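Local atomic coordinates of ketol-acid reductoisomerase (NAD(+)) (uncultured archaeon GZfos26G2, PDB entry 4XDY), a protein that catalyses the magnesium-dependent alkyl migration and NADH-dependent reduction of (S)-2-acetolactate to (R)-2,3-dihydroxy-isovalerate in branched-chain amino acid biosynthesis. Residues 102-116 / 123-135. Numbering follows the deposited sequence.
Sequences LKAGKALCFSHGFNI and PPEDVDVIMVAPK. With NAI (1,4-dihydronicotinamide adenine dinucleotide), chain E.
Met131 meets the loop after strand 107-110 with CG anti to its backbone N (chi1 172°) and a bend at chi3 (71°). This lays Met131 SD against the backbone of His112 and Gly113, 3.2 Å from Gly113 N. That amide is hydrogen-bonded to Glu191 of helix 188-203, which also holds His112 ND1. With an alanine here, the contact of SD with His112 and Gly113 would be lost, which would probably open a gap beside that backbone and leave it held mainly by Glu191. Cys109 and Ile130 meet on the other face of the sheet. Ile130 CG1 sits between its backbone N and carbonyl carbon (chi1 57°), and it packs 3.6 Å from Cys109 CB and equally close to SG. Back on the Met131 face, Ile116 CD1 presses on the ring of Pro123, 3.4 Å from CG, which is tight. It also meets Val129 CG1 tip to tip. Leu108 CD2 lies across the same proline.

The strands pair in parallel. Leu108 is gripped twice: its N donates to Asp128 O, and its O accepts from Ile130 N at 2.9 Å. The Phe110 N to Ile130 O bond is weak, but Val132 N reaches Phe110 O at 3.0 Å. Ahead of both strands, Gly105 N gives Asp126 O a nearly straight bond. A water links Gly105 O to Asp128 OD2, which Ser162 also holds.

At the C-terminal ends, Ser111 O and Pro134 O approach the nicotinamide ring of NAI, and His112 CB lies 3.4 Å from its ribose O2D. His112 is the predicted active-site residue. The whole is a beta-alpha-beta unit of the Rossmann domain, with the dinucleotide at the C-terminal ends of its parallel strands.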
loop_
_atom_site.group_PDB
_atom_site.type_symbol
_atom_site.label_atom_id
_atom_site.label_comp_id
_atom_site.label_asym_id
_atom_site.label_seq_id
_atom_site.Cartn_x
_atom_site.Cartn_y
_atom_site.Cartn_z
ATOM N N LEU A 102 13.251 15.267 -36.564
ATOM C CA LEU A 102 11.787 15.495 -36.483
ATOM C C LEU A 102 11.381 15.907 -37.910
ATOM O O LEU A 102 12.152 16.537 -38.639
ATOM C CB LEU A 102 11.424 16.542 -35.457
ATOM C CG LEU A 102 11.461 16.018 -34.003
ATOM C CD1 LEU A 102 10.826 16.998 -33.007
ATOM C CD2 LEU A 102 10.818 14.636 -33.772
ATOM N N LYS A 103 10.267 15.428 -38.370
ATOM C CA LYS A 103 9.750 15.897 -39.648
ATOM C C LYS A 103 8.335 16.326 -39.319
ATOM O O LYS A 103 7.679 15.701 -38.474
ATOM C CB LYS A 103 9.715 14.741 -40.649
ATOM C CG LYS A 103 11.095 14.312 -41.100
ATOM C CD LYS A 103 11.515 15.069 -42.327
ATOM C CE LYS A 103 10.868 14.461 -43.576
ATOM N NZ LYS A 103 11.900 14.243 -44.622
ATOM N N ALA A 104 7.828 17.247 -40.115
ATOM C CA ALA A 104 6.383 17.600 -40.030
ATOM C C ALA A 104 5.495 16.459 -39.912
ATOM O O ALA A 104 5.590 15.490 -40.640
ATOM C CB ALA A 104 5.958 18.461 -41.240
ATOM N N GLY A 105 4.541 16.601 -39.002
ATOM C CA GLY A 105 3.525 15.606 -38.742
ATOM C C GLY A 105 3.864 14.359 -38.004
ATOM O O GLY A 105 2.968 13.523 -37.775
ATOM N N LYS A 106 5.143 14.127 -37.692
ATOM C CA LYS A 106 5.425 13.191 -36.581
ATOM C C LYS A 106 4.721 13.716 -35.304
ATOM O O LYS A 106 4.367 14.929 -35.197
ATOM C CB LYS A 106 6.936 13.109 -36.333
ATOM C CG LYS A 106 7.725 12.088 -37.225
ATOM C CD LYS A 106 9.218 12.173 -36.929
ATOM C CE LYS A 106 10.124 11.632 -38.037
ATOM N NZ LYS A 106 9.921 10.187 -38.257
ATOM N N ALA A 107 4.592 12.812 -34.333
ATOM C CA ALA A 107 4.101 13.192 -32.990
ATOM C C ALA A 107 5.258 12.969 -31.991
ATOM O O ALA A 107 5.934 11.925 -32.033
ATOM C CB ALA A 107 2.916 12.347 -32.610
ATOM N N LEU A 108 5.529 13.985 -31.211
ATOM C CA LEU A 108 6.444 13.906 -30.029
ATOM C C LEU A 108 5.589 13.656 -28.808
ATOM O O LEU A 108 4.697 14.459 -28.473
ATOM C CB LEU A 108 7.145 15.235 -29.937
ATOM C CG LEU A 108 8.371 15.324 -28.974
ATOM C CD1 LEU A 108 9.535 14.436 -29.405
ATOM C CD2 LEU A 108 8.807 16.772 -28.776
ATOM N N CYS A 109 5.899 12.575 -28.098
ATOM C CA CYS A 109 5.084 12.121 -26.990
ATOM C C CYS A 109 5.979 11.993 -25.729
ATOM O O CYS A 109 7.204 11.806 -25.837
ATOM C CB CYS A 109 4.453 10.818 -27.338
ATOM S SG CYS A 109 3.199 10.134 -26.284
ATOM N N PHE A 110 5.328 12.132 -24.588
ATOM C CA PHE A 110 5.989 12.124 -23.243
ATOM C C PHE A 110 5.071 11.317 -22.339
ATOM O O PHE A 110 3.849 11.153 -22.634
ATOM C CB PHE A 110 6.119 13.479 -22.662
ATOM C CG PHE A 110 7.029 14.394 -23.437
ATOM C CD1 PHE A 110 6.539 15.104 -24.545
ATOM C CD2 PHE A 110 8.348 14.498 -23.115
ATOM C CE1 PHE A 110 7.367 15.960 -25.250
ATOM C CE2 PHE A 110 9.195 15.345 -23.812
ATOM C CZ PHE A 110 8.710 16.090 -24.867
ATOM N N SER A 111 5.594 10.881 -21.187
ATOM C CA SER A 111 4.736 10.340 -20.151
ATOM C C SER A 111 4.741 11.154 -18.874
ATOM O O SER A 111 4.170 10.715 -17.889
ATOM C CB SER A 111 5.005 8.892 -19.847
ATOM O OG SER A 111 4.551 8.035 -20.904
ATOM N N HIS A 112 5.270 12.366 -18.938
ATOM C CA HIS A 112 5.192 13.336 -17.852
ATOM C C HIS A 112 5.350 14.671 -18.545
ATOM O O HIS A 112 6.259 14.812 -19.424
ATOM C CB HIS A 112 6.362 13.111 -16.891
ATOM C CG HIS A 112 6.385 14.021 -15.705
ATOM N ND1 HIS A 112 5.245 14.520 -15.051
ATOM C CD2 HIS A 112 7.459 14.527 -15.035
ATOM C CE1 HIS A 112 5.648 15.225 -13.989
ATOM N NE2 HIS A 112 6.982 15.231 -13.963
ATOM N N GLY A 113 4.558 15.644 -18.094
ATOM C CA GLY A 113 4.569 16.995 -18.698
ATOM C C GLY A 113 5.709 17.959 -18.406
ATOM O O GLY A 113 5.747 19.062 -19.002
ATOM N N PHE A 114 6.622 17.533 -17.480
ATOM C CA PHE A 114 7.636 18.435 -16.868
ATOM C C PHE A 114 8.331 19.281 -17.954
ATOM O O PHE A 114 8.305 20.524 -17.909
ATOM C CB PHE A 114 8.646 17.611 -16.055
ATOM C CG PHE A 114 9.636 18.400 -15.282
ATOM C CD1 PHE A 114 10.809 18.898 -15.874
ATOM C CD2 PHE A 114 9.452 18.645 -13.921
ATOM C CE1 PHE A 114 11.735 19.625 -15.144
ATOM C CE2 PHE A 114 10.393 19.381 -13.194
ATOM C CZ PHE A 114 11.524 19.859 -13.811
ATOM N N ASN A 115 8.956 18.602 -18.922
ATOM C CA ASN A 115 9.844 19.336 -19.843
ATOM C C ASN A 115 9.130 20.268 -20.772
ATOM O O ASN A 115 9.662 21.358 -21.118
ATOM C CB ASN A 115 10.770 18.390 -20.552
ATOM C CG ASN A 115 11.935 17.930 -19.642
ATOM O OD1 ASN A 115 12.534 18.765 -18.948
ATOM N ND2 ASN A 115 12.201 16.674 -19.589
ATOM N N ILE A 116 7.944 19.862 -21.186
ATOM C CA ILE A 116 7.096 20.759 -22.012
ATOM C C ILE A 116 6.494 21.885 -21.173
ATOM O O ILE A 116 6.588 23.070 -21.509
ATOM C CB ILE A 116 5.997 19.969 -22.776
ATOM C CG1 ILE A 116 6.599 19.087 -23.873
ATOM C CG2 ILE A 116 4.896 20.905 -23.234
ATOM C CD1 ILE A 116 7.237 19.906 -24.992
ATOM N N PRO A 123 9.182 22.312 -28.821
ATOM C CA PRO A 123 9.119 21.489 -30.053
ATOM C C PRO A 123 8.882 22.402 -31.282
ATOM O O PRO A 123 8.533 23.509 -31.122
ATOM C CB PRO A 123 7.962 20.525 -29.803
ATOM C CG PRO A 123 7.737 20.635 -28.317
ATOM C CD PRO A 123 8.012 22.100 -27.993
ATOM N N PRO A 124 9.280 21.961 -32.449
ATOM C CA PRO A 124 8.828 22.746 -33.622
ATOM C C PRO A 124 7.288 22.841 -33.727
ATOM O O PRO A 124 6.536 21.912 -33.296
ATOM C CB PRO A 124 9.450 21.980 -34.811
ATOM C CG PRO A 124 9.667 20.616 -34.342
ATOM C CD PRO A 124 9.800 20.636 -32.812
ATOM N N GLU A 125 6.836 23.879 -34.405
ATOM C CA GLU A 125 5.426 24.167 -34.593
ATOM C C GLU A 125 4.713 23.081 -35.411
ATOM O O GLU A 125 3.520 22.845 -35.223
ATOM C CB GLU A 125 5.216 25.596 -35.087
ATOM C CG GLU A 125 5.762 25.859 -36.496
ATOM C CD GLU A 125 4.788 25.398 -37.613
ATOM O OE1 GLU A 125 5.267 25.193 -38.761
ATOM O OE2 GLU A 125 3.584 25.213 -37.308
ATOM N N ASP A 126 5.428 22.356 -36.261
ATOM C CA ASP A 126 4.759 21.468 -37.220
ATOM C C ASP A 126 4.728 20.035 -36.826
ATOM O O ASP A 126 4.474 19.164 -37.642
ATOM C CB ASP A 126 5.372 21.681 -38.640
ATOM C CG ASP A 126 6.860 21.347 -38.693
ATOM O OD1 ASP A 126 7.462 20.927 -37.673
ATOM O OD2 ASP A 126 7.427 21.459 -39.779
ATOM N N VAL A 127 4.995 19.727 -35.547
ATOM C CA VAL A 127 4.816 18.367 -35.027
ATOM C C VAL A 127 3.726 18.313 -33.984
ATOM O O VAL A 127 3.493 19.273 -33.277
ATOM C CB VAL A 127 6.171 17.740 -34.416
ATOM C CG1 VAL A 127 7.269 17.770 -35.469
ATOM C CG2 VAL A 127 6.566 18.492 -33.174
ATOM N N ASP A 128 3.060 17.191 -33.897
ATOM C CA ASP A 128 2.071 17.044 -32.870
ATOM C C ASP A 128 2.897 16.879 -31.538
ATOM O O ASP A 128 4.005 16.272 -31.551
ATOM C CB ASP A 128 1.251 15.854 -33.079
ATOM C CG ASP A 128 0.231 15.951 -34.309
ATOM O OD1 ASP A 128 -0.146 17.053 -34.654
ATOM O OD2 ASP A 128 -0.202 14.857 -34.719
ATOM N N VAL A 129 2.279 17.294 -30.440
ATOM C CA VAL A 129 2.917 17.155 -29.099
ATOM C C VAL A 129 1.862 16.629 -28.134
ATOM O O VAL A 129 0.818 17.305 -27.885
ATOM C CB VAL A 129 3.542 18.456 -28.597
ATOM C CG1 VAL A 129 4.211 18.268 -27.183
ATOM C CG2 VAL A 129 4.554 18.978 -29.547
ATOM N N ILE A 130 2.091 15.412 -27.671
ATOM C CA ILE A 130 1.145 14.673 -26.901
ATOM C C ILE A 130 1.772 14.108 -25.627
ATOM O O ILE A 130 2.994 13.967 -25.544
ATOM C CB ILE A 130 0.464 13.573 -27.708
ATOM C CG1 ILE A 130 1.496 12.649 -28.290
ATOM C CG2 ILE A 130 -0.362 14.253 -28.828
ATOM C CD1 ILE A 130 0.898 11.410 -28.842
ATOM N N MET A 131 0.911 13.691 -24.712
ATOM C CA MET A 131 1.343 13.028 -23.491
ATOM C C MET A 131 0.389 11.939 -23.121
ATOM O O MET A 131 -0.855 12.133 -23.115
ATOM C CB MET A 131 1.467 14.032 -22.298
ATOM C CG MET A 131 1.719 13.173 -21.106
ATOM S SD MET A 131 2.350 14.166 -19.838
ATOM C CE MET A 131 1.049 14.906 -19.548
ATOM N N VAL A 132 0.931 10.759 -22.848
ATOM C CA VAL A 132 0.212 9.652 -22.251
ATOM C C VAL A 132 0.883 9.295 -20.913
ATOM O O VAL A 132 1.981 8.686 -20.900
ATOM C CB VAL A 132 0.071 8.462 -23.203
ATOM C CG1 VAL A 132 -0.700 8.927 -24.477
ATOM C CG2 VAL A 132 1.444 7.882 -23.677
ATOM N N ALA A 133 0.286 9.760 -19.831
ATOM C CA ALA A 133 0.932 9.687 -18.499
ATOM C C ALA A 133 0.289 8.667 -17.629
ATOM O O ALA A 133 -0.842 8.897 -17.193
ATOM C CB ALA A 133 0.884 11.038 -17.836
ATOM N N PRO A 134 0.972 7.505 -17.331
ATOM C CA PRO A 134 0.334 6.496 -16.506
ATOM C C PRO A 134 0.480 6.926 -15.053
ATOM O O PRO A 134 1.564 7.340 -14.680
ATOM C CB PRO A 134 1.150 5.204 -16.804
ATOM C CG PRO A 134 2.500 5.731 -17.182
ATOM C CD PRO A 134 2.342 7.108 -17.707
ATOM N N LYS A 135 -0.555 6.709 -14.232
ATOM C CA LYS A 135 -0.542 6.986 -12.803
ATOM C C LYS A 135 -0.102 5.681 -12.113
ATOM O O LYS A 135 -0.884 4.960 -11.434
ATOM C CB LYS A 135 -1.947 7.476 -12.343
ATOM C CG LYS A 135 -2.442 8.716 -13.050
ATOM C CD LYS A 135 -1.629 9.972 -12.771
ATOM C CE LYS A 135 -0.522 10.323 -13.768
ATOM N NZ LYS A 135 0.348 11.551 -13.462
HETATM P PA NAI E . 14.647 5.740 -16.479
HETATM O O1A NAI E . 15.349 6.545 -15.374
HETATM O O2A NAI E . 14.224 4.360 -16.224
HETATM O O5B NAI E . 15.549 5.963 -17.797
HETATM C C5B NAI E . 15.236 5.238 -19.020
HETATM C C4B NAI E . 16.573 4.773 -19.673
HETATM O O4B NAI E . 17.225 5.970 -20.081
HETATM C C3B NAI E . 17.610 4.038 -18.783
HETATM O O3B NAI E . 17.168 2.689 -18.625
HETATM C C2B NAI E . 18.895 4.243 -19.558
HETATM O O2B NAI E . 19.027 3.176 -20.500
HETATM C C1B NAI E . 18.611 5.586 -20.275
HETATM N N9A NAI E . 19.445 6.650 -19.744
HETATM C C8A NAI E . 19.619 6.887 -18.375
HETATM N N7A NAI E . 20.439 7.917 -18.217
HETATM C C5A NAI E . 20.816 8.317 -19.460
HETATM C C6A NAI E . 21.707 9.334 -19.986
HETATM N N6A NAI E . 22.394 10.155 -19.179
HETATM N N1A NAI E . 21.824 9.502 -21.330
HETATM C C2A NAI E . 21.172 8.682 -22.180
HETATM N N3A NAI E . 20.340 7.726 -21.805
HETATM C C4A NAI E . 20.138 7.489 -20.457
HETATM O O3 NAI E . 13.296 6.654 -16.924
HETATM P PN NAI E . 11.794 6.426 -16.244
HETATM O O1N NAI E . 11.887 6.507 -14.734
HETATM O O2N NAI E . 11.251 5.212 -16.871
HETATM O O5D NAI E . 11.196 7.818 -16.700
HETATM C C5D NAI E . 10.782 7.983 -18.098
HETATM C C4D NAI E . 9.688 9.103 -18.234
HETATM O O4D NAI E . 8.520 8.497 -17.645
HETATM C C3D NAI E . 9.924 10.370 -17.433
HETATM O O3D NAI E . 9.379 11.497 -18.129
HETATM C C2D NAI E . 9.167 10.171 -16.099
HETATM O O2D NAI E . 8.799 11.352 -15.391
HETATM C C1D NAI E . 7.973 9.384 -16.595
HETATM N N1N NAI E . 7.244 8.523 -15.657
HETATM C C2N NAI E . 7.932 7.574 -14.987
HETATM C C3N NAI E . 7.306 6.737 -14.132
HETATM C C7N NAI E . 8.048 5.678 -13.521
HETATM O O7N NAI E . 9.304 5.622 -13.343
HETATM N N7N NAI E . 7.341 4.590 -13.346
HETATM C C4N NAI E . 5.873 6.871 -13.967
HETATM C C5N NAI E . 5.185 7.741 -14.870
HETATM C C6N NAI E . 5.915 8.566 -15.667
HETATM O O HOH W 1 1.007 12.646 -35.763
#